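PDB 3TZL: tryptophanyl-tRNA synthetase from Campylobacter jejuni subsp. jejuni, which catalyses the ATP-dependent attachment of tryptophan to its cognate tRNA, as a homodimeric class I aminoacyl-tRNA synthetase. Local coordinates for residues V78-S83 with L136-R141. Numbering follows the deposited sequence.
Sequences VFWLQS and LLFDTR
Trp-80 and Phe-138 reach for each other from opposite directions and by themselves join strand 78-81 to the turn that follows helix 122-137. CZ2 of Trp-80 lies 3.5 Å from CZ of Phe-138, with CE2 of Phe-138 almost as close, an approach oblique to the indole. CH2 of Trp-80 sits over one face of the phenyl ring, 4.0 Å above its plane and offset toward the rim; CG of Leu-137 lies over the opposite face, also off-centre. With the two six-membered ring centroids 5.0 Å apart and their planes at 58°, the pair is neither a parallel stack nor a T-shape. CB of Trp-80 already points toward Phe-138; CG, between the backbone N and the carbonyl carbon (chi1 76°), swings the indole so that CZ2 and CH2 meet the phenyl. Ala-305 of helix 291-320 touches both rings, and Phe-40, a residue of the tryptophan pocket, meets the indole from strand 36-41. Nearby, NE2 of Gln-82 hydrogen-bonds to OD1 of Asp-134, which lines that pocket. The Phe-138 side chain stays about 8 Å from the bound tryptophan, in a second layer. No hydrogen bond or salt bridge crosses between the segments, so dispersion and burial hold this apolar pair, and ring shape sets its geometry.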
loop_
_atom_site.group_PDB
_atom_site.type_symbol
_atom_site.label_atom_id
_atom_site.label_comp_id
_atom_site.label_asym_id
_atom_site.label_seq_id
_atom_site.Cartn_x
_atom_site.Cartn_y
_atom_site.Cartn_z
ATOM N N VAL B 78 2.995 -22.410 -9.587
ATOM C CA VAL B 78 3.693 -21.409 -8.788
ATOM C C VAL B 78 2.823 -21.090 -7.597
ATOM O O VAL B 78 1.719 -20.581 -7.753
ATOM C CB VAL B 78 4.052 -20.160 -9.604
ATOM C CG1 VAL B 78 4.701 -19.109 -8.728
ATOM C CG2 VAL B 78 4.987 -20.558 -10.767
ATOM N N PHE B 79 3.318 -21.442 -6.410
ATOM C CA PHE B 79 2.527 -21.392 -5.190
ATOM C C PHE B 79 3.281 -20.693 -4.064
ATOM O O PHE B 79 4.312 -21.171 -3.612
ATOM C CB PHE B 79 2.163 -22.810 -4.769
ATOM C CG PHE B 79 1.377 -22.887 -3.493
ATOM C CD1 PHE B 79 0.060 -22.456 -3.446
ATOM C CD2 PHE B 79 1.949 -23.418 -2.344
ATOM C CE1 PHE B 79 -0.673 -22.537 -2.271
ATOM C CE2 PHE B 79 1.216 -23.509 -1.164
ATOM C CZ PHE B 79 -0.099 -23.066 -1.132
ATOM N N TRP B 80 2.751 -19.573 -3.597
ATOM C CA TRP B 80 3.481 -18.767 -2.641
ATOM C C TRP B 80 2.554 -18.047 -1.684
ATOM O O TRP B 80 1.342 -18.081 -1.832
ATOM C CB TRP B 80 4.413 -17.770 -3.365
ATOM C CG TRP B 80 3.750 -16.566 -3.968
ATOM C CD1 TRP B 80 3.757 -15.295 -3.472
ATOM C CD2 TRP B 80 2.999 -16.513 -5.195
ATOM N NE1 TRP B 80 3.056 -14.456 -4.310
ATOM C CE2 TRP B 80 2.578 -15.182 -5.371
ATOM C CE3 TRP B 80 2.636 -17.467 -6.153
ATOM C CZ2 TRP B 80 1.821 -14.774 -6.473
ATOM C CZ3 TRP B 80 1.883 -17.061 -7.245
ATOM C CH2 TRP B 80 1.480 -15.726 -7.393
ATOM N N LEU B 81 3.157 -17.449 -0.668
ATOM C CA LEU B 81 2.464 -16.664 0.340
ATOM C C LEU B 81 2.597 -15.207 -0.089
ATOM O O LEU B 81 3.699 -14.716 -0.286
ATOM C CB LEU B 81 3.137 -16.865 1.694
ATOM C CG LEU B 81 2.612 -16.105 2.911
ATOM C CD1 LEU B 81 1.238 -16.616 3.243
ATOM C CD2 LEU B 81 3.564 -16.312 4.088
ATOM N N GLN B 82 1.471 -14.532 -0.236
ATOM C CA GLN B 82 1.423 -13.220 -0.877
ATOM C C GLN B 82 2.479 -12.241 -0.353
ATOM O O GLN B 82 3.192 -11.600 -1.118
ATOM C CB GLN B 82 0.042 -12.630 -0.648
ATOM C CG GLN B 82 -0.230 -11.351 -1.401
ATOM C CD GLN B 82 -1.548 -10.777 -0.997
ATOM O OE1 GLN B 82 -2.086 -11.131 0.060
ATOM N NE2 GLN B 82 -2.102 -9.917 -1.837
ATOM N N SER B 83 2.583 -12.155 0.962
ATOM C CA SER B 83 3.520 -11.252 1.622
ATOM C C SER B 83 5.008 -11.582 1.445
ATOM O O SER B 83 5.854 -10.828 1.923
ATOM C CB SER B 83 3.195 -11.215 3.107
ATOM O OG SER B 83 3.512 -12.456 3.699
ATOM N N LEU B 136 -2.309 -7.970 -11.913
ATOM C CA LEU B 136 -1.542 -7.300 -12.972
ATOM C C LEU B 136 -0.045 -7.544 -12.893
ATOM O O LEU B 136 0.632 -7.576 -13.917
ATOM C CB LEU B 136 -1.797 -5.785 -12.963
ATOM C CG LEU B 136 -3.243 -5.340 -13.164
ATOM C CD1 LEU B 136 -3.395 -3.818 -13.194
ATOM C CD2 LEU B 136 -3.810 -5.955 -14.417
ATOM N N LEU B 137 0.474 -7.655 -11.676
ATOM C CA LEU B 137 1.903 -7.912 -11.453
ATOM C C LEU B 137 2.402 -9.122 -12.252
ATOM O O LEU B 137 3.502 -9.095 -12.794
ATOM C CB LEU B 137 2.192 -8.100 -9.953
ATOM C CG LEU B 137 3.632 -8.311 -9.446
ATOM C CD1 LEU B 137 4.597 -7.179 -9.855
ATOM C CD2 LEU B 137 3.627 -8.468 -7.941
ATOM N N PHE B 138 1.562 -10.148 -12.383
ATOM C CA PHE B 138 1.960 -11.410 -13.025
ATOM C C PHE B 138 1.468 -11.646 -14.448
ATOM O O PHE B 138 1.562 -12.758 -14.949
ATOM C CB PHE B 138 1.567 -12.577 -12.119
ATOM C CG PHE B 138 2.161 -12.462 -10.755
ATOM C CD1 PHE B 138 3.487 -12.790 -10.539
ATOM C CD2 PHE B 138 1.424 -11.967 -9.712
ATOM C CE1 PHE B 138 4.052 -12.654 -9.297
ATOM C CE2 PHE B 138 1.991 -11.811 -8.461
ATOM C CZ PHE B 138 3.311 -12.150 -8.256
ATOM N N ASP B 139 0.984 -10.591 -15.102
ATOM C CA ASP B 139 0.418 -10.692 -16.441
ATOM C C ASP B 139 -0.661 -11.774 -16.570
ATOM O O ASP B 139 -0.726 -12.471 -17.579
ATOM C CB ASP B 139 1.506 -10.889 -17.504
ATOM C CG ASP B 139 2.246 -9.599 -17.822
ATOM O OD1 ASP B 139 1.689 -8.746 -18.551
ATOM O OD2 ASP B 139 3.380 -9.433 -17.334
ATOM N N THR B 140 -1.500 -11.879 -15.543
ATOM C CA THR B 140 -2.620 -12.807 -15.526
ATOM C C THR B 140 -3.544 -12.624 -16.717
ATOM O O THR B 140 -3.967 -11.511 -17.012
ATOM C CB THR B 140 -3.457 -12.579 -14.272
ATOM O OG1 THR B 140 -2.618 -12.675 -13.122
ATOM C CG2 THR B 140 -4.581 -13.615 -14.187
ATOM N N ARG B 141 -3.853 -13.713 -17.414
ATOM C CA ARG B 141 -4.881 -13.678 -18.453
ATOM C C ARG B 141 -6.266 -14.023 -17.899
ATOM O O ARG B 141 -7.266 -13.461 -18.327
ATOM C CB ARG B 141 -4.534 -14.633 -19.594
ATOM C CG ARG B 141 -3.352 -14.188 -20.424
ATOM C CD ARG B 141 -3.828 -13.417 -21.627
ATOM N NE ARG B 141 -4.472 -14.309 -22.580
ATOM C CZ ARG B 141 -4.799 -13.974 -23.824
ATOM N NH1 ARG B 141 -5.379 -14.869 -24.622
ATOM N NH2 ARG B 141 -4.542 -12.746 -24.272
#